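Local coordinates for protein arginine kinase (Anthopleura japonica, PDB 4RF6) that catalyses the reversible transfer of a phosphoryl group from ATP to L-arginine, giving phosphoarginine and ADP, with two phosphagen kinase units in one chain, at residues A[49-60]-A[74-85]; A[645-655]-A[709-717]. All blocks are in the same frame, centred on the assembly; numbering follows the deposited sequence.

Contact 1 of 2, residues A[49-60]-A[74-85]; sequences KKTKLGITLWDC and VYAGDEESYTLF
T51 and D78 approach from opposite directions in the small, helical N-terminal domain of the first phosphagen kinase unit, where a type I beta turn, T51 to G54, packs on the N-terminus of helix 79-84. The T51 hydroxyl OG1 donates to D78 OD2 at 2.7 Å, on the syn lone pair. D78 is the N-cap of that helix, and its other oxygen, OD1, takes S81 N and S81 OG from opposite faces of the carboxylate, which together restrict the rotation of the carboxylate. Beside it E80 reaches out fully extended, CG trans to the backbone N (chi1 -178°), and runs past T51 so that OE2 accepts from K52 N at 2.9 Å; the N-H points almost straight at the oxygen but arrives from above the carboxylate plane.

At the other end of the helix F85 turns its ring into the 49-60 segment. L57 CA lies over one face, K49 O and I55 O sit at the edge, and C60 SG approaches obliquely, 4.8 Å from the ring centroid. Further on, Y75, part of a probable substrate-binding loop, ties back to helix 57-66: Y75 N donates to C60 O at 3.0 Å.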
loop_
_atom_site.group_PDB
_atom_site.type_symbol
_atom_site.label_atom_id
_atom_site.label_comp_id
_atom_site.label_asym_id
_atom_site.label_seq_id
_atom_site.Cartn_x
_atom_site.Cartn_y
_atom_site.Cartn_z
ATOM N N LYS A 49 44.401 -6.954 -24.903
ATOM C CA LYS A 49 44.578 -7.040 -23.455
ATOM C C LYS A 49 43.522 -7.932 -22.808
ATOM O O LYS A 49 42.352 -7.916 -23.207
ATOM C CB LYS A 49 44.528 -5.647 -22.823
ATOM C CG LYS A 49 45.497 -4.658 -23.454
ATOM C CD LYS A 49 45.730 -3.452 -22.555
ATOM C CE LYS A 49 46.712 -2.478 -23.201
ATOM N NZ LYS A 49 46.987 -1.311 -22.316
ATOM N N LYS A 50 43.937 -8.703 -21.803
ATOM C CA LYS A 50 43.019 -9.566 -21.054
ATOM C C LYS A 50 43.283 -9.475 -19.550
ATOM O O LYS A 50 44.439 -9.438 -19.115
ATOM C CB LYS A 50 43.152 -11.021 -21.518
ATOM C CG LYS A 50 42.808 -11.223 -22.986
ATOM C CD LYS A 50 42.930 -12.670 -23.408
ATOM C CE LYS A 50 42.684 -12.804 -24.900
ATOM N NZ LYS A 50 43.457 -13.933 -25.475
ATOM N N THR A 51 42.212 -9.442 -18.761
ATOM C CA THR A 51 42.331 -9.416 -17.306
ATOM C C THR A 51 42.722 -10.801 -16.798
ATOM O O THR A 51 42.767 -11.758 -17.578
ATOM C CB THR A 51 41.010 -8.971 -16.635
ATOM O OG1 THR A 51 40.058 -10.043 -16.673
ATOM C CG2 THR A 51 40.429 -7.746 -17.339
ATOM N N LYS A 52 43.003 -10.908 -15.500
ATOM C CA LYS A 52 43.350 -12.194 -14.894
ATOM C C LYS A 52 42.244 -13.216 -15.092
ATOM O O LYS A 52 42.512 -14.415 -15.163
ATOM C CB LYS A 52 43.631 -12.053 -13.394
ATOM C CG LYS A 52 45.106 -11.950 -13.032
ATOM C CD LYS A 52 45.317 -11.651 -11.547
ATOM C CE LYS A 52 45.319 -12.913 -10.682
ATOM N NZ LYS A 52 45.688 -12.585 -9.266
ATOM N N LEU A 53 41.001 -12.747 -15.172
ATOM C CA LEU A 53 39.870 -13.654 -15.367
ATOM C C LEU A 53 39.657 -13.959 -16.846
ATOM O O LEU A 53 38.740 -14.699 -17.212
ATOM C CB LEU A 53 38.589 -13.083 -14.758
ATOM C CG LEU A 53 38.626 -12.725 -13.275
ATOM C CD1 LEU A 53 37.210 -12.625 -12.742
ATOM C CD2 LEU A 53 39.426 -13.729 -12.466
ATOM N N GLY A 54 40.508 -13.388 -17.694
ATOM C CA GLY A 54 40.420 -13.623 -19.123
ATOM C C GLY A 54 39.420 -12.704 -19.799
ATOM O O GLY A 54 39.027 -12.942 -20.944
ATOM N N ILE A 55 39.014 -11.648 -19.100
ATOM C CA ILE A 55 38.034 -10.715 -19.649
ATOM C C ILE A 55 38.672 -9.825 -20.718
ATOM O O ILE A 55 39.696 -9.176 -20.467
ATOM C CB ILE A 55 37.392 -9.844 -18.552
ATOM C CG1 ILE A 55 36.810 -10.727 -17.444
ATOM C CG2 ILE A 55 36.295 -8.966 -19.144
ATOM C CD1 ILE A 55 35.789 -11.738 -17.949
ATOM N N THR A 56 38.071 -9.802 -21.907
ATOM C CA THR A 56 38.583 -8.995 -23.013
ATOM C C THR A 56 37.731 -7.747 -23.192
ATOM O O THR A 56 36.667 -7.617 -22.582
ATOM C CB THR A 56 38.585 -9.780 -24.349
ATOM O OG1 THR A 56 37.237 -9.954 -24.806
ATOM C CG2 THR A 56 39.236 -11.138 -24.182
ATOM N N LEU A 57 38.212 -6.832 -24.029
ATOM C CA LEU A 57 37.478 -5.618 -24.352
ATOM C C LEU A 57 36.165 -5.992 -25.025
ATOM O O LEU A 57 35.111 -5.432 -24.711
ATOM C CB LEU A 57 38.309 -4.735 -25.282
ATOM C CG LEU A 57 37.693 -3.439 -25.807
ATOM C CD1 LEU A 57 37.488 -2.424 -24.690
ATOM C CD2 LEU A 57 38.566 -2.855 -26.902
ATOM N N TRP A 58 36.234 -6.948 -25.950
ATOM C CA TRP A 58 35.043 -7.418 -26.646
ATOM C C TRP A 58 33.991 -7.973 -25.691
ATOM O O TRP A 58 32.794 -7.744 -25.889
ATOM C CB TRP A 58 35.402 -8.458 -27.710
ATOM C CG TRP A 58 35.182 -7.940 -29.090
ATOM C CD1 TRP A 58 36.139 -7.621 -30.017
ATOM C CD2 TRP A 58 33.922 -7.645 -29.699
ATOM N NE1 TRP A 58 35.544 -7.161 -31.169
ATOM C CE2 TRP A 58 34.183 -7.163 -30.996
ATOM C CE3 TRP A 58 32.596 -7.749 -29.272
ATOM C CZ2 TRP A 58 33.160 -6.784 -31.873
ATOM C CZ3 TRP A 58 31.586 -7.373 -30.138
ATOM C CH2 TRP A 58 31.871 -6.901 -31.424
ATOM N N ASP A 59 34.429 -8.702 -24.665
ATOM C CA ASP A 59 33.512 -9.208 -23.644
ATOM C C ASP A 59 32.754 -8.053 -23.000
ATOM O O ASP A 59 31.560 -8.156 -22.705
ATOM C CB ASP A 59 34.276 -9.970 -22.558
ATOM C CG ASP A 59 34.830 -11.294 -23.046
ATOM O OD1 ASP A 59 34.133 -11.985 -23.817
ATOM O OD2 ASP A 59 35.964 -11.640 -22.652
ATOM N N CYS A 60 33.462 -6.950 -22.788
ATOM C CA CYS A 60 32.883 -5.791 -22.124
ATOM C C CYS A 60 31.911 -5.016 -23.007
ATOM O O CYS A 60 30.886 -4.526 -22.530
ATOM C CB CYS A 60 33.988 -4.865 -21.625
ATOM S SG CYS A 60 34.875 -5.534 -20.204
ATOM N N VAL A 74 28.207 -1.067 -22.177
ATOM C CA VAL A 74 29.327 -1.875 -21.689
ATOM C C VAL A 74 29.034 -2.439 -20.297
ATOM O O VAL A 74 28.294 -1.836 -19.513
ATOM C CB VAL A 74 30.658 -1.096 -21.645
ATOM C CG1 VAL A 74 30.972 -0.473 -22.995
ATOM C CG2 VAL A 74 30.624 -0.029 -20.561
ATOM N N TYR A 75 29.607 -3.604 -20.011
ATOM C CA TYR A 75 29.581 -4.175 -18.670
ATOM C C TYR A 75 31.005 -4.582 -18.312
ATOM O O TYR A 75 31.779 -4.973 -19.188
ATOM C CB TYR A 75 28.658 -5.392 -18.606
ATOM C CG TYR A 75 27.185 -5.085 -18.806
ATOM C CD1 TYR A 75 26.654 -4.948 -20.081
ATOM C CD2 TYR A 75 26.326 -4.952 -17.719
ATOM C CE1 TYR A 75 25.312 -4.677 -20.273
ATOM C CE2 TYR A 75 24.979 -4.677 -17.900
ATOM C CZ TYR A 75 24.480 -4.541 -19.182
ATOM O OH TYR A 75 23.143 -4.270 -19.374
ATOM N N ALA A 76 31.357 -4.481 -17.032
ATOM C CA ALA A 76 32.682 -4.905 -16.573
ATOM C C ALA A 76 32.632 -6.337 -16.055
ATOM O O ALA A 76 31.815 -6.660 -15.190
ATOM C CB ALA A 76 33.184 -3.977 -15.494
ATOM N N GLY A 77 33.505 -7.195 -16.572
ATOM C CA GLY A 77 33.500 -8.589 -16.167
ATOM C C GLY A 77 34.135 -8.755 -14.800
ATOM O O GLY A 77 33.890 -9.740 -14.101
ATOM N N ASP A 78 34.961 -7.782 -14.425
ATOM C CA ASP A 78 35.625 -7.791 -13.127
ATOM C C ASP A 78 36.130 -6.398 -12.788
ATOM O O ASP A 78 36.025 -5.480 -13.608
ATOM C CB ASP A 78 36.777 -8.817 -13.087
ATOM C CG ASP A 78 37.788 -8.626 -14.211
ATOM O OD1 ASP A 78 37.799 -7.553 -14.845
ATOM O OD2 ASP A 78 38.588 -9.557 -14.458
ATOM N N GLU A 79 36.675 -6.246 -11.583
ATOM C CA GLU A 79 37.212 -4.969 -11.132
ATOM C C GLU A 79 38.351 -4.511 -12.035
ATOM O O GLU A 79 38.454 -3.330 -12.373
ATOM C CB GLU A 79 37.722 -5.096 -9.696
ATOM C CG GLU A 79 38.626 -3.955 -9.240
ATOM C CD GLU A 79 38.876 -3.978 -7.741
ATOM O OE1 GLU A 79 39.325 -2.949 -7.192
ATOM O OE2 GLU A 79 38.617 -5.028 -7.116
ATOM N N GLU A 80 39.202 -5.457 -12.424
ATOM C CA GLU A 80 40.366 -5.148 -13.246
ATOM C C GLU A 80 39.960 -4.529 -14.582
ATOM O O GLU A 80 40.678 -3.685 -15.127
ATOM C CB GLU A 80 41.208 -6.406 -13.478
ATOM C CG GLU A 80 42.475 -6.167 -14.282
ATOM C CD GLU A 80 43.286 -7.432 -14.491
ATOM O OE1 GLU A 80 44.272 -7.375 -15.251
ATOM O OE2 GLU A 80 42.940 -8.477 -13.900
ATOM N N SER A 81 38.808 -4.948 -15.102
ATOM C CA SER A 81 38.279 -4.399 -16.352
ATOM C C SER A 81 38.180 -2.872 -16.320
ATOM O O SER A 81 38.442 -2.201 -17.321
ATOM C CB SER A 81 36.905 -5.001 -16.665
ATOM O OG SER A 81 37.011 -6.364 -17.004
ATOM N N TYR A 82 37.804 -2.324 -15.168
ATOM C CA TYR A 82 37.646 -0.879 -15.047
ATOM C C TYR A 82 38.963 -0.127 -15.227
ATOM O O TYR A 82 38.973 1.050 -15.604
ATOM C CB TYR A 82 37.011 -0.516 -13.709
ATOM C CG TYR A 82 35.505 -0.625 -13.708
ATOM C CD1 TYR A 82 34.728 0.279 -14.423
ATOM C CD2 TYR A 82 34.861 -1.626 -12.992
ATOM C CE1 TYR A 82 33.352 0.190 -14.421
ATOM C CE2 TYR A 82 33.491 -1.718 -12.976
ATOM C CZ TYR A 82 32.741 -0.814 -13.699
ATOM O OH TYR A 82 31.368 -0.911 -13.691
ATOM N N THR A 83 40.069 -0.810 -14.956
ATOM C CA THR A 83 41.390 -0.202 -15.093
ATOM C C THR A 83 42.055 -0.603 -16.399
ATOM O O THR A 83 42.571 0.249 -17.128
ATOM C CB THR A 83 42.300 -0.583 -13.923
ATOM O OG1 THR A 83 41.784 0.007 -12.721
ATOM C CG2 THR A 83 43.724 -0.087 -14.156
ATOM N N LEU A 84 42.050 -1.900 -16.694
ATOM C CA LEU A 84 42.725 -2.392 -17.891
ATOM C C LEU A 84 42.077 -1.795 -19.138
ATOM O O LEU A 84 42.765 -1.479 -20.114
ATOM C CB LEU A 84 42.717 -3.922 -17.948
ATOM C CG LEU A 84 43.664 -4.576 -18.960
ATOM C CD1 LEU A 84 45.126 -4.361 -18.577
ATOM C CD2 LEU A 84 43.376 -6.067 -19.122
ATOM N N PHE A 85 40.757 -1.624 -19.090
ATOM C CA PHE A 85 40.021 -0.995 -20.181
ATOM C C PHE A 85 39.577 0.412 -19.781
ATOM O O PHE A 85 38.545 0.909 -20.241
ATOM C CB PHE A 85 38.824 -1.858 -20.586
ATOM C CG PHE A 85 39.187 -3.293 -20.869
ATOM C CD1 PHE A 85 40.065 -3.608 -21.899
ATOM C CD2 PHE A 85 38.661 -4.322 -20.102
ATOM C CE1 PHE A 85 40.406 -4.925 -22.160
ATOM C CE2 PHE A 85 38.996 -5.641 -20.355
ATOM C CZ PHE A 85 39.868 -5.945 -21.385
HETATM O O HOH W 1 45.307 -0.415 -20.347
#

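Contact 2 of 2, residues A[645-655]-A[709-717]; sequences KIPKASAHPDF and KLLEIEKST
E714 reaches from the end of the C-terminal helix 696-714 to the start of the short, weakly bonded helix at about 647-651, where its carboxylate accepts from two backbone N-H groups in the catalytic domain of the second phosphagen kinase unit. The two helix segments run at a steep angle, 110° between their directions, with axes 8.2 Å apart at closest approach.

The E714 side chain begins against I646: CB lies 4.0 Å from I646 CD1, and CG packs on the same methyl and close to K645 O. A bend at chi2 (65°) then turns the chain toward the 647-651 backbone, so that CD comes near the N and CB of K648. From there the two oxygens divide the work. OE1 accepts from K648 N at 2.8 Å through its syn lone pair, with P647 CD also pressed against it. OE2 accepts from A649 N at 2.9 Å, again on the syn side but somewhat out of the carboxylate plane, and touches I646 CG2. Two bonds to successive amides thus fix the rotation of the carboxylate at the start of the helix, and its negative charge probably interacts favourably with the helix dipole.

K648 crosses E714 obliquely. Its CB and CG rest on the carboxylate, then a bend at chi3 brings CE close to I713 O and NZ to 2.7 Å from S716 O.

Three residues before S716, I713 packs CG2 on A649 CB, while L710 CD2 meets the F655 ring obliquely; I658 of helix 655-661 adjoins both L710 and I713. The H652 imidazole lies between P653 and I713, with I713 CD1 over the centre of one face in a CH-pi contact, 3.6 Å from the ring centroid.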
loop_
_atom_site.group_PDB
_atom_site.type_symbol
_atom_site.label_atom_id
_atom_site.label_comp_id
_atom_site.label_asym_id
_atom_site.label_seq_id
_atom_site.Cartn_x
_atom_site.Cartn_y
_atom_site.Cartn_z
ATOM N N LYS A 645 -41.194 -13.084 2.891
ATOM C CA LYS A 645 -42.210 -13.025 1.838
ATOM C C LYS A 645 -43.549 -12.593 2.408
ATOM O O LYS A 645 -44.222 -13.373 3.080
ATOM C CB LYS A 645 -42.373 -14.389 1.174
ATOM C CG LYS A 645 -41.098 -14.973 0.615
ATOM C CD LYS A 645 -41.412 -16.253 -0.130
ATOM C CE LYS A 645 -40.156 -16.921 -0.627
ATOM N NZ LYS A 645 -40.498 -18.026 -1.559
ATOM N N ILE A 646 -43.944 -11.354 2.138
ATOM C CA ILE A 646 -45.108 -10.783 2.806
ATOM C C ILE A 646 -46.075 -10.045 1.842
ATOM O O ILE A 646 -46.321 -8.846 1.991
ATOM C CB ILE A 646 -44.635 -9.871 3.988
ATOM C CG1 ILE A 646 -43.671 -10.621 4.908
ATOM C CG2 ILE A 646 -45.775 -9.427 4.847
ATOM C CD1 ILE A 646 -44.338 -11.707 5.751
ATOM N N PRO A 647 -46.629 -10.766 0.840
ATOM C CA PRO A 647 -47.564 -10.117 -0.092
ATOM C C PRO A 647 -48.858 -9.659 0.583
ATOM O O PRO A 647 -49.304 -8.534 0.337
ATOM C CB PRO A 647 -47.871 -11.223 -1.106
ATOM C CG PRO A 647 -46.704 -12.150 -1.026
ATOM C CD PRO A 647 -46.316 -12.144 0.419
ATOM N N LYS A 648 -49.447 -10.518 1.411
ATOM C CA LYS A 648 -50.675 -10.172 2.126
ATOM C C LYS A 648 -50.515 -8.932 3.023
ATOM O O LYS A 648 -51.254 -7.958 2.881
ATOM C CB LYS A 648 -51.204 -11.367 2.933
ATOM C CG LYS A 648 -51.513 -12.603 2.095
ATOM C CD LYS A 648 -52.622 -13.454 2.709
ATOM C CE LYS A 648 -52.270 -13.941 4.107
ATOM N NZ LYS A 648 -53.387 -14.719 4.721
ATOM N N ALA A 649 -49.546 -8.949 3.932
ATOM C CA ALA A 649 -49.410 -7.831 4.868
ATOM C C ALA A 649 -48.839 -6.549 4.253
ATOM O O ALA A 649 -49.101 -5.466 4.762
ATOM C CB ALA A 649 -48.644 -8.235 6.119
ATOM N N SER A 650 -48.074 -6.653 3.168
ATOM C CA SER A 650 -47.599 -5.444 2.483
ATOM C C SER A 650 -48.774 -4.643 1.904
ATOM O O SER A 650 -48.683 -3.427 1.717
ATOM C CB SER A 650 -46.571 -5.771 1.392
ATOM O OG SER A 650 -47.138 -6.527 0.342
ATOM N N ALA A 651 -49.881 -5.339 1.642
ATOM C CA ALA A 651 -51.107 -4.711 1.156
ATOM C C ALA A 651 -52.103 -4.443 2.289
ATOM O O ALA A 651 -53.094 -3.735 2.098
ATOM C CB ALA A 651 -51.747 -5.574 0.084
ATOM N N HIS A 652 -51.840 -5.023 3.458
ATOM C CA HIS A 652 -52.674 -4.808 4.639
ATOM C C HIS A 652 -52.555 -3.358 5.111
ATOM O O HIS A 652 -51.503 -2.738 4.961
ATOM C CB HIS A 652 -52.241 -5.754 5.762
ATOM C CG HIS A 652 -53.308 -6.036 6.772
ATOM N ND1 HIS A 652 -53.519 -5.244 7.883
ATOM C CD2 HIS A 652 -54.218 -7.037 6.852
ATOM C CE1 HIS A 652 -54.516 -5.739 8.593
ATOM N NE2 HIS A 652 -54.958 -6.829 7.989
ATOM N N PRO A 653 -53.639 -2.804 5.678
ATOM C CA PRO A 653 -53.567 -1.414 6.152
ATOM C C PRO A 653 -53.025 -1.254 7.576
ATOM O O PRO A 653 -52.984 -0.130 8.077
ATOM C CB PRO A 653 -55.024 -0.951 6.085
ATOM C CG PRO A 653 -55.810 -2.194 6.308
ATOM C CD PRO A 653 -55.021 -3.314 5.672
ATOM N N ASP A 654 -52.626 -2.348 8.220
ATOM C CA ASP A 654 -51.923 -2.249 9.496
ATOM C C ASP A 654 -50.421 -2.215 9.230
ATOM O O ASP A 654 -49.621 -1.970 10.137
ATOM C CB ASP A 654 -52.279 -3.417 10.421
ATOM C CG ASP A 654 -53.625 -3.239 11.093
ATOM O OD1 ASP A 654 -54.181 -2.122 11.025
ATOM O OD2 ASP A 654 -54.121 -4.215 11.701
ATOM N N PHE A 655 -50.058 -2.450 7.970
ATOM C CA PHE A 655 -48.667 -2.482 7.527
ATOM C C PHE A 655 -47.920 -1.206 7.896
ATOM O O PHE A 655 -46.881 -1.257 8.560
ATOM C CB PHE A 655 -48.608 -2.690 6.017
ATOM C CG PHE A 655 -47.228 -2.954 5.488
ATOM C CD1 PHE A 655 -46.547 -4.112 5.833
ATOM C CD2 PHE A 655 -46.622 -2.054 4.626
ATOM C CE1 PHE A 655 -45.276 -4.363 5.338
ATOM C CE2 PHE A 655 -45.354 -2.294 4.123
ATOM C CZ PHE A 655 -44.679 -3.452 4.482
ATOM N N LYS A 709 -45.695 -9.528 13.954
ATOM C CA LYS A 709 -47.008 -9.039 13.548
ATOM C C LYS A 709 -47.239 -9.156 12.042
ATOM O O LYS A 709 -48.360 -9.405 11.598
ATOM C CB LYS A 709 -47.212 -7.600 14.021
ATOM C CG LYS A 709 -47.253 -7.475 15.536
ATOM C CD LYS A 709 -47.901 -6.179 15.976
ATOM C CE LYS A 709 -48.283 -6.246 17.448
ATOM N NZ LYS A 709 -49.083 -5.062 17.882
ATOM N N LEU A 710 -46.180 -8.964 11.257
ATOM C CA LEU A 710 -46.268 -9.153 9.811
ATOM C C LEU A 710 -46.551 -10.619 9.502
ATOM O O LEU A 710 -47.300 -10.936 8.575
ATOM C CB LEU A 710 -44.974 -8.703 9.122
ATOM C CG LEU A 710 -44.605 -7.229 9.308
ATOM C CD1 LEU A 710 -43.302 -6.904 8.601
ATOM C CD2 LEU A 710 -45.726 -6.334 8.805
ATOM N N LEU A 711 -45.961 -11.513 10.292
ATOM C CA LEU A 711 -46.179 -12.945 10.113
ATOM C C LEU A 711 -47.603 -13.351 10.466
ATOM O O LEU A 711 -48.199 -14.208 9.802
ATOM C CB LEU A 711 -45.190 -13.762 10.943
ATOM C CG LEU A 711 -43.905 -14.148 10.225
ATOM C CD1 LEU A 711 -43.169 -15.248 10.972
ATOM C CD2 LEU A 711 -44.222 -14.586 8.813
ATOM N N GLU A 712 -48.144 -12.742 11.517
ATOM C CA GLU A 712 -49.491 -13.073 11.978
ATOM C C GLU A 712 -50.547 -12.756 10.918
ATOM O O GLU A 712 -51.573 -13.430 10.831
ATOM C CB GLU A 712 -49.800 -12.371 13.306
ATOM C CG GLU A 712 -49.301 -13.133 14.538
ATOM C CD GLU A 712 -49.022 -12.232 15.736
ATOM O OE1 GLU A 712 -49.124 -10.994 15.598
ATOM O OE2 GLU A 712 -48.691 -12.769 16.816
ATOM N N ILE A 713 -50.284 -11.733 10.111
ATOM C CA ILE A 713 -51.170 -11.370 9.008
ATOM C C ILE A 713 -50.943 -12.280 7.795
ATOM O O ILE A 713 -51.901 -12.727 7.154
ATOM C CB ILE A 713 -51.014 -9.878 8.625
ATOM C CG1 ILE A 713 -51.480 -8.983 9.778
ATOM C CG2 ILE A 713 -51.788 -9.559 7.351
ATOM C CD1 ILE A 713 -51.294 -7.489 9.535
ATOM N N GLU A 714 -49.684 -12.581 7.496
ATOM C CA GLU A 714 -49.377 -13.462 6.369
ATOM C C GLU A 714 -49.842 -14.903 6.615
ATOM O O GLU A 714 -49.949 -15.697 5.675
ATOM C CB GLU A 714 -47.877 -13.443 6.058
ATOM C CG GLU A 714 -47.546 -13.682 4.592
ATOM C CD GLU A 714 -48.050 -12.567 3.695
ATOM O OE1 GLU A 714 -48.388 -12.851 2.528
ATOM O OE2 GLU A 714 -48.108 -11.405 4.157
ATOM N N LYS A 715 -50.122 -15.227 7.875
ATOM C CA LYS A 715 -50.465 -16.591 8.273
ATOM C C LYS A 715 -51.940 -16.793 8.639
ATOM O O LYS A 715 -52.380 -17.929 8.823
ATOM C CB LYS A 715 -49.580 -17.052 9.432
ATOM C CG LYS A 715 -48.303 -17.766 9.013
ATOM C CD LYS A 715 -47.331 -17.879 10.180
ATOM C CE LYS A 715 -48.062 -18.288 11.447
ATOM N NZ LYS A 715 -47.150 -18.482 12.606
ATOM N N SER A 716 -52.701 -15.708 8.748
ATOM C CA SER A 716 -54.136 -15.828 9.013
ATOM C C SER A 716 -54.876 -16.468 7.836
ATOM O O SER A 716 -54.518 -16.257 6.675
ATOM C CB SER A 716 -54.753 -14.476 9.386
ATOM O OG SER A 716 -54.346 -13.450 8.501
ATOM N N THR A 717 -55.908 -17.250 8.148
ATOM C CA THR A 717 -56.622 -18.045 7.148
ATOM C C THR A 717 -58.004 -17.474 6.825
ATOM O O THR A 717 -58.177 -16.259 6.699
ATOM C CB THR A 717 -56.776 -19.509 7.622
ATOM O OG1 THR A 717 -57.541 -20.257 6.669
ATOM C CG2 THR A 717 -57.472 -19.557 8.971
#

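In the fold
The two contacts belong to different units of the tandem enzyme: contact 1 to the N-terminal domain of the first, contact 2 to the catalytic domain of the second. They lie on opposite sides of the chain's centre, their own centres 91 Å apart and their nearest atoms about 67 Å apart, so neither touches the other. Contact 1 borders the probable arginine site of its unit: the side chain of Y75 comes within about 4 Å of those of E232 and C278, both probably substrate-binding, as in related kinases. Contact 2 lies away from the probable substrate and nucleotide sites and joins the chain's last helix to the segment that leaves the end of strand 638-645 of the eight-stranded antiparallel sheet.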